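Long-range contacts in inositol 2-dehydrogenase (Sinorhizobium meliloti, PDB 4HKT), which catalyses the NAD-dependent oxidation of myo-inositol to scyllo-inosose, the first step in the breakdown of this polyol: residues V4-L9 against A66-T71; A28-V33 against G46-E51. One frame throughout, in Å; residues are numbered along the deposited sequence. Where two conformers were deposited one is given.

How the interactions relate
Interactions 1 and 2 join neighbouring strands of one parallel sheet, their centres about 10 Å apart. Strand 4-9 is central: interaction 1 pairs it with 66-69, while its other edge runs along 28-34, which interaction 2 links to the short outer strand 51-52. Leu-8 N lies 2.8 Å from Ala-32 O, probably hydrogen-bonded, and Phe-6 CE2 packs 3.4 Å from Ala-28 CB. Through Ala-28 the pair also borders a sodium site, the ion being about 8 Å from the Phe-6 side chain. Cys-70 touches the glycine-rich turn after strand 4-9 and Val-33 lies near it; the turn is consistent with a dinucleotide-binding site.

Interaction 1 (V4-L9 against A66-T71); sequences VRFGLL and AVVICT
Leu-9 O accepts the N-H of Cys-70 at 2.7 Å, closing the carboxyl end of a parallel pairing between two central strands of a Rossmann fold. Behind it Val-68 O takes Leu-9 N, and Gly-7 O is gripped twice: by Val-68 N at 2.9 Å, with an N-H...O angle of 160°, and by a CA-H...O contact from Val-67 CA at 3.2 Å. Gly-7 N bonds in turn to Ala-66 O, while the opening bond, Ala-66 N to Arg-5 O, is the most bent of the five at 136°. On one face of the sheet lie Phe-6, Leu-8, Ala-66 and Val-68. The side chain of Phe-6 has CG anti to the carbonyl carbon (chi1 -77°), which sets its ring where Ala-66 CB lies over one face, 4.1 Å above the plane and displaced toward the rim. Val-68 CG2 comes instead to the ring's edge, 3.8 Å from Phe-6 CD1. A serine in place of Phe-6 would probably leave Ala-66 CB and Val-68 CG2 without their shared apolar partner and open a gap beside Val-22 of helix 13-24, which also touches the phenylalanine side chain. Further along, Leu-8 CD1 touches both Val-68 CG1 and Cys-70 SG, and His-18 of the same helix packs on those two residues. The reverse face carries Leu-9, whose side chain runs alongside that of Ile-69 in the same direction, Leu-9 CD1 reaching Ile-69 CG1 at 4.1 Å, while Leu-9 CB meets Thr-71 CG2 at 4.0 Å.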
ATOM      1  N   VAL B   4      -3.660  -6.593  41.691  1.00 53.65           N
ATOM      2  CA  VAL B   4      -5.077  -6.971  41.508  1.00 44.57           C
ATOM      3  C   VAL B   4      -5.184  -8.481  41.364  1.00 42.12           C
ATOM      4  O   VAL B   4      -4.553  -9.087  40.476  1.00 41.11           O
ATOM      5  CB  VAL B   4      -5.693  -6.282  40.279  1.00 43.45           C
ATOM      6  CG1 VAL B   4      -7.149  -6.679  40.094  1.00 42.23           C
ATOM      7  CG2 VAL B   4      -5.603  -4.774  40.424  1.00 46.06           C
ATOM      8  N   ARG B   5      -5.970  -9.092  42.250  1.00 39.73           N
ATOM      9  CA  ARG B   5      -6.163 -10.538  42.221  0.50 38.84           C
ATOM     10  C   ARG B   5      -7.446 -10.866  41.452  1.00 37.97           C
ATOM     11  O   ARG B   5      -8.540 -10.424  41.822  1.00 31.58           O
ATOM     12  CB  ARG B   5      -6.196 -11.119  43.643  0.50 40.16           C
ATOM     13  CG  ARG B   5      -4.857 -11.034  44.372  0.50 41.04           C
ATOM     14  CD  ARG B   5      -4.883 -11.633  45.780  0.50 40.44           C
ATOM     15  NE  ARG B   5      -4.809 -13.093  45.765  0.50 41.76           N
ATOM     16  CZ  ARG B   5      -3.725 -13.800  46.080  0.50 43.42           C
ATOM     17  NH1 ARG B   5      -2.614 -13.191  46.459  0.50 43.72           N
ATOM     18  NH2 ARG B   5      -3.761 -15.124  46.031  0.50 42.55           N
ATOM     19  N   PHE B   6      -7.289 -11.647  40.384  1.00 35.63           N
ATOM     20  CA  PHE B   6      -8.362 -11.955  39.442  1.00 36.16           C
ATOM     21  C   PHE B   6      -8.880 -13.385  39.583  1.00 34.74           C
ATOM     22  O   PHE B   6      -8.107 -14.342  39.696  1.00 35.25           O
ATOM     23  CB  PHE B   6      -7.847 -11.797  37.999  1.00 36.62           C
ATOM     24  CG  PHE B   6      -7.746 -10.374  37.531  1.00 36.57           C
ATOM     25  CD1 PHE B   6      -8.721  -9.825  36.701  1.00 36.59           C
ATOM     26  CD2 PHE B   6      -6.674  -9.580  37.905  1.00 37.25           C
ATOM     27  CE1 PHE B   6      -8.628  -8.513  36.274  1.00 35.28           C
ATOM     28  CE2 PHE B   6      -6.570  -8.268  37.483  1.00 35.85           C
ATOM     29  CZ  PHE B   6      -7.544  -7.732  36.653  1.00 37.35           C
ATOM     30  N   GLY B   7     -10.193 -13.520  39.534  1.00 31.81           N
ATOM     31  CA  GLY B   7     -10.827 -14.796  39.291  1.00 31.68           C
ATOM     32  C   GLY B   7     -11.341 -14.755  37.872  1.00 32.36           C
ATOM     33  O   GLY B   7     -11.927 -13.749  37.473  1.00 32.19           O
ATOM     34  N   LEU B   8     -11.118 -15.832  37.123  1.00 31.91           N
ATOM     35  CA  LEU B   8     -11.629 -15.989  35.766  1.00 34.16           C
ATOM     36  C   LEU B   8     -12.776 -16.982  35.799  1.00 34.62           C
ATOM     37  O   LEU B   8     -12.634 -18.073  36.352  1.00 34.12           O
ATOM     38  CB  LEU B   8     -10.529 -16.508  34.826  1.00 34.16           C
ATOM     39  CG  LEU B   8     -10.921 -16.912  33.399  1.00 35.13           C
ATOM     40  CD1 LEU B   8     -11.636 -15.782  32.686  1.00 35.32           C
ATOM     41  CD2 LEU B   8      -9.702 -17.339  32.591  1.00 37.30           C
ATOM     42  N   LEU B   9     -13.905 -16.603  35.200  1.00 32.72           N
ATOM     43  CA  LEU B   9     -15.065 -17.467  35.089  1.00 30.37           C
ATOM     44  C   LEU B   9     -15.288 -17.756  33.634  1.00 32.38           C
ATOM     45  O   LEU B   9     -15.598 -16.847  32.848  1.00 31.28           O
ATOM     46  CB  LEU B   9     -16.314 -16.808  35.665  1.00 30.76           C
ATOM     47  CG  LEU B   9     -16.153 -16.094  37.000  1.00 29.38           C
ATOM     48  CD1 LEU B   9     -17.512 -15.609  37.466  1.00 28.47           C
ATOM     49  CD2 LEU B   9     -15.533 -16.994  38.048  1.00 31.21           C
ATOM     50  N   ALA B  66     -11.254  -8.905  41.712  1.00 27.26           N
ATOM     51  CA  ALA B  66     -11.854  -8.613  40.444  1.00 28.56           C
ATOM     52  C   ALA B  66     -12.146  -9.926  39.759  1.00 26.91           C
ATOM     53  O   ALA B  66     -11.385 -10.892  39.936  1.00 26.53           O
ATOM     54  CB  ALA B  66     -10.899  -7.784  39.606  1.00 29.73           C
ATOM     55  N   VAL B  67     -13.233  -9.949  38.975  1.00 26.51           N
ATOM     56  CA  VAL B  67     -13.577 -11.099  38.145  1.00 28.15           C
ATOM     57  C   VAL B  67     -13.669 -10.745  36.675  1.00 28.06           C
ATOM     58  O   VAL B  67     -14.030  -9.627  36.318  1.00 28.93           O
ATOM     59  CB  VAL B  67     -14.913 -11.789  38.545  1.00 28.67           C
ATOM     60  CG1 VAL B  67     -14.745 -12.477  39.877  1.00 32.64           C
ATOM     61  CG2 VAL B  67     -16.073 -10.813  38.600  1.00 26.66           C
ATOM     62  N   VAL B  68     -13.329 -11.729  35.849  1.00 28.25           N
ATOM     63  CA  VAL B  68     -13.491 -11.667  34.413  1.00 27.59           C
ATOM     64  C   VAL B  68     -14.531 -12.724  34.081  1.00 25.19           C
ATOM     65  O   VAL B  68     -14.320 -13.914  34.336  1.00 25.20           O
ATOM     66  CB  VAL B  68     -12.162 -11.959  33.703  1.00 28.35           C
ATOM     67  CG1 VAL B  68     -12.377 -12.128  32.217  1.00 29.59           C
ATOM     68  CG2 VAL B  68     -11.163 -10.831  33.975  1.00 29.15           C
ATOM     69  N   ILE B  69     -15.658 -12.287  33.530  1.00 23.99           N
ATOM     70  CA  ILE B  69     -16.763 -13.197  33.224  1.00 23.25           C
ATOM     71  C   ILE B  69     -16.758 -13.502  31.718  1.00 26.19           C
ATOM     72  O   ILE B  69     -17.045 -12.617  30.868  1.00 21.59           O
ATOM     73  CB  ILE B  69     -18.123 -12.627  33.653  1.00 22.79           C
ATOM     74  CG1 ILE B  69     -18.124 -12.250  35.132  1.00 23.95           C
ATOM     75  CG2 ILE B  69     -19.235 -13.608  33.302  1.00 22.81           C
ATOM     76  CD1 ILE B  69     -19.301 -11.387  35.563  1.00 23.16           C
ATOM     77  N   CYS B  70     -16.409 -14.758  31.425  1.00 26.99           N
ATOM     78  CA  CYS B  70     -16.313 -15.317  30.088  1.00 28.36           C
ATOM     79  C   CYS B  70     -17.200 -16.565  29.972  1.00 26.67           C
ATOM     80  O   CYS B  70     -16.945 -17.407  29.146  1.00 25.75           O
ATOM     81  CB  CYS B  70     -14.857 -15.715  29.796  1.00 30.40           C
ATOM     82  SG  CYS B  70     -13.751 -14.294  29.912  1.00 37.93           S
ATOM     83  N   THR B  71     -18.212 -16.679  30.813  1.00 25.91           N
ATOM     84  CA  THR B  71     -19.132 -17.809  30.769  1.00 27.01           C
ATOM     85  C   THR B  71     -20.168 -17.586  29.665  1.00 27.14           C
ATOM     86  O   THR B  71     -20.182 -16.544  29.021  1.00 28.75           O
ATOM     87  CB  THR B  71     -19.835 -17.966  32.132  1.00 27.63           C
ATOM     88  OG1 THR B  71     -20.294 -16.683  32.557  1.00 26.99           O
ATOM     89  CG2 THR B  71     -18.884 -18.544  33.180  1.00 28.03           C
TER

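Interaction 2 (A28-V33 against G46-E51); sequences ARLVAV and GAYGCE. With NA (sodium ion), chain C.
Cys-50 pushes its side chain against strand 28-33, with CB 3.2 Å from both Leu-30 O and Val-31 O. Two successive carbonyls can converge on one carbon because Val-31 departs from extended geometry, its psi falling to -45°. The sulfur lies between the backbone N and carbonyl carbon of its own residue (chi1 69°), a rotation that brings it up against two apolar neighbours: Val-33 CG2 approaches Cys-50 SG closely at 3.4 Å, and Leu-30 meets it with CG and CD2, each at 3.9 Å. Next to the cysteine the backbones pair. Glu-51 N gives a nearly straight bond to Val-31 O at 2.9 Å, although the donor stands 29° from the carbonyl plane, and Glu-51 O accepts Val-33 N at 2.8 Å. Ala-32 CA adds a CA-H...O contact to the same oxygen, so Glu-51 O is held from two sources.

Outside this shell, Gly-49, the first residue past helix 38-48, takes positive phi, which favours glycine, and the chain turns back to the strand, while Leu-30 CD2 touches Tyr-48 CB loosely. The tyrosine side chain leans on Ala-19, Lys-20 and Ser-23 of helix 13-24; the Glu-51 carboxylate forms a salt bridge with Arg-53. At the far end of strand 28-33, Ala-28 O binds the sodium ion at 2.4 Å, with Ser-23 O and Asn-25 O as further ligands. The parallel pairing of Ala-32 with Glu-51 closes a beta-alpha-beta unit of strand 28-34, helix 38-48 and strand 51-52, the repeating element of the Rossmann fold, here finishing at an outer strand of the sheet.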
ATOM      1  N   ALA B  28      -1.192  -7.496  37.843  1.00 44.49           N
ATOM      2  CA  ALA B  28      -2.299  -8.428  38.061  1.00 46.71           C
ATOM      3  C   ALA B  28      -1.813  -9.835  38.232  1.00 45.31           C
ATOM      4  O   ALA B  28      -0.799 -10.208  37.642  1.00 48.54           O
ATOM      5  CB  ALA B  28      -3.249  -8.381  36.876  1.00 49.01           C
ATOM      6  N   ARG B  29      -2.555 -10.625  39.006  1.00 43.93           N
ATOM      7  CA  ARG B  29      -2.279 -12.051  39.156  1.00 44.53           C
ATOM      8  C   ARG B  29      -3.550 -12.852  38.944  1.00 40.52           C
ATOM      9  O   ARG B  29      -4.590 -12.537  39.514  1.00 43.09           O
ATOM     10  CB  ARG B  29      -1.723 -12.370  40.564  1.00 51.37           C
ATOM     11  CG  ARG B  29      -1.347 -13.848  40.778  1.00 58.02           C
ATOM     12  CD  ARG B  29      -1.033 -14.218  42.234  1.00 63.50           C
ATOM     13  NE  ARG B  29      -0.071 -13.295  42.848  1.00 70.24           N
ATOM     14  CZ  ARG B  29      -0.366 -12.318  43.711  1.00 70.74           C
ATOM     15  NH1 ARG B  29      -1.612 -12.114  44.121  1.00 67.60           N
ATOM     16  NH2 ARG B  29       0.605 -11.537  44.180  1.00 70.38           N
ATOM     17  N   LEU B  30      -3.449 -13.913  38.161  1.00 38.02           N
ATOM     18  CA  LEU B  30      -4.537 -14.852  38.016  1.00 39.41           C
ATOM     19  C   LEU B  30      -4.461 -15.876  39.153  1.00 41.96           C
ATOM     20  O   LEU B  30      -3.513 -16.657  39.244  1.00 40.72           O
ATOM     21  CB  LEU B  30      -4.468 -15.547  36.661  1.00 38.33           C
ATOM     22  CG  LEU B  30      -5.614 -16.509  36.380  1.00 39.47           C
ATOM     23  CD1 LEU B  30      -6.949 -15.775  36.384  1.00 41.10           C
ATOM     24  CD2 LEU B  30      -5.400 -17.180  35.043  1.00 39.85           C
ATOM     25  N   VAL B  31      -5.478 -15.853  40.008  1.00 42.87           N
ATOM     26  CA  VAL B  31      -5.541 -16.645  41.240  1.00 41.52           C
ATOM     27  C   VAL B  31      -6.408 -17.883  41.050  1.00 43.07           C
ATOM     28  O   VAL B  31      -6.027 -18.972  41.479  1.00 47.27           O
ATOM     29  CB  VAL B  31      -6.126 -15.788  42.393  1.00 40.22           C
ATOM     30  CG1 VAL B  31      -6.363 -16.614  43.649  1.00 40.18           C
ATOM     31  CG2 VAL B  31      -5.214 -14.609  42.682  1.00 39.17           C
ATOM     32  N   ALA B  32      -7.572 -17.722  40.414  1.00 39.14           N
ATOM     33  CA  ALA B  32      -8.538 -18.809  40.310  1.00 39.20           C
ATOM     34  C   ALA B  32      -9.260 -18.840  38.974  1.00 39.87           C
ATOM     35  O   ALA B  32      -9.563 -17.794  38.406  1.00 37.64           O
ATOM     36  CB  ALA B  32      -9.545 -18.721  41.440  1.00 39.66           C
ATOM     37  N   VAL B  33      -9.484 -20.045  38.464  1.00 39.67           N
ATOM     38  CA  VAL B  33     -10.328 -20.263  37.298  1.00 42.01           C
ATOM     39  C   VAL B  33     -11.512 -21.136  37.680  1.00 41.09           C
ATOM     40  O   VAL B  33     -11.376 -22.034  38.508  1.00 37.96           O
ATOM     41  CB  VAL B  33      -9.581 -20.999  36.180  1.00 45.13           C
ATOM     42  CG1 VAL B  33     -10.484 -21.175  34.952  1.00 45.18           C
ATOM     43  CG2 VAL B  33      -8.328 -20.239  35.815  1.00 50.96           C
ATOM     44  N   GLY B  46      -3.514 -25.474  34.975  1.00 57.00           N
ATOM     45  CA  GLY B  46      -2.266 -26.117  34.590  1.00 62.93           C
ATOM     46  C   GLY B  46      -1.284 -25.118  33.998  1.00 65.69           C
ATOM     47  O   GLY B  46      -0.203 -24.896  34.548  1.00 66.30           O
ATOM     48  N   ALA B  47      -1.687 -24.485  32.898  1.00 68.22           N
ATOM     49  CA  ALA B  47      -0.800 -23.598  32.120  1.00 63.29           C
ATOM     50  C   ALA B  47      -0.356 -22.315  32.834  1.00 63.00           C
ATOM     51  O   ALA B  47       0.684 -21.760  32.484  1.00 66.04           O
ATOM     52  CB  ALA B  47      -1.443 -23.252  30.782  1.00 61.69           C
ATOM     53  N   TYR B  48      -1.129 -21.836  33.809  1.00 60.77           N
ATOM     54  CA  TYR B  48      -0.797 -20.575  34.505  1.00 58.66           C
ATOM     55  C   TYR B  48      -0.484 -20.748  35.992  1.00 57.04           C
ATOM     56  O   TYR B  48      -0.114 -19.785  36.655  1.00 60.20           O
ATOM     57  CB  TYR B  48      -1.925 -19.540  34.319  1.00 56.18           C
ATOM     58  CG  TYR B  48      -2.089 -19.083  32.882  1.00 53.81           C
ATOM     59  CD1 TYR B  48      -1.318 -18.040  32.364  1.00 52.85           C
ATOM     60  CD2 TYR B  48      -2.999 -19.707  32.037  1.00 53.43           C
ATOM     61  CE1 TYR B  48      -1.455 -17.635  31.052  1.00 52.30           C
ATOM     62  CE2 TYR B  48      -3.147 -19.309  30.724  1.00 55.76           C
ATOM     63  CZ  TYR B  48      -2.377 -18.276  30.236  1.00 54.68           C
ATOM     64  OH  TYR B  48      -2.543 -17.900  28.931  1.00 52.31           O
ATOM     65  N   GLY B  49      -0.645 -21.958  36.519  1.00 56.07           N
ATOM     66  CA  GLY B  49      -0.335 -22.228  37.917  1.00 56.35           C
ATOM     67  C   GLY B  49      -1.249 -21.566  38.936  1.00 57.77           C
ATOM     68  O   GLY B  49      -0.819 -21.261  40.054  1.00 56.55           O
ATOM     69  N   CYS B  50      -2.508 -21.344  38.556  1.00 57.42           N
ATOM     70  CA  CYS B  50      -3.529 -20.832  39.480  1.00 56.20           C
ATOM     71  C   CYS B  50      -4.469 -21.982  39.836  1.00 56.44           C
ATOM     72  O   CYS B  50      -4.342 -23.069  39.273  1.00 57.86           O
ATOM     73  CB  CYS B  50      -4.305 -19.687  38.833  1.00 53.04           C
ATOM     74  SG  CYS B  50      -5.350 -20.242  37.478  1.00 48.99           S
ATOM     75  N   GLU B  51      -5.414 -21.739  40.745  1.00 53.11           N
ATOM     76  CA  GLU B  51      -6.260 -22.799  41.304  1.00 51.00           C
ATOM     77  C   GLU B  51      -7.543 -22.978  40.501  1.00 50.06           C
ATOM     78  O   GLU B  51      -8.045 -22.037  39.896  1.00 48.98           O
ATOM     79  CB  GLU B  51      -6.647 -22.465  42.744  1.00 51.20           C
ATOM     80  CG  GLU B  51      -5.503 -21.986  43.632  1.00 53.38           C
ATOM     81  CD  GLU B  51      -5.989 -21.480  44.978  1.00 53.84           C
ATOM     82  OE1 GLU B  51      -6.873 -22.131  45.572  1.00 53.22           O
ATOM     83  OE2 GLU B  51      -5.515 -20.417  45.437  1.00 54.46           O
TER
HETATM   84 NA    NA C 410       0.377 -11.067  35.757  1.00 64.35          NA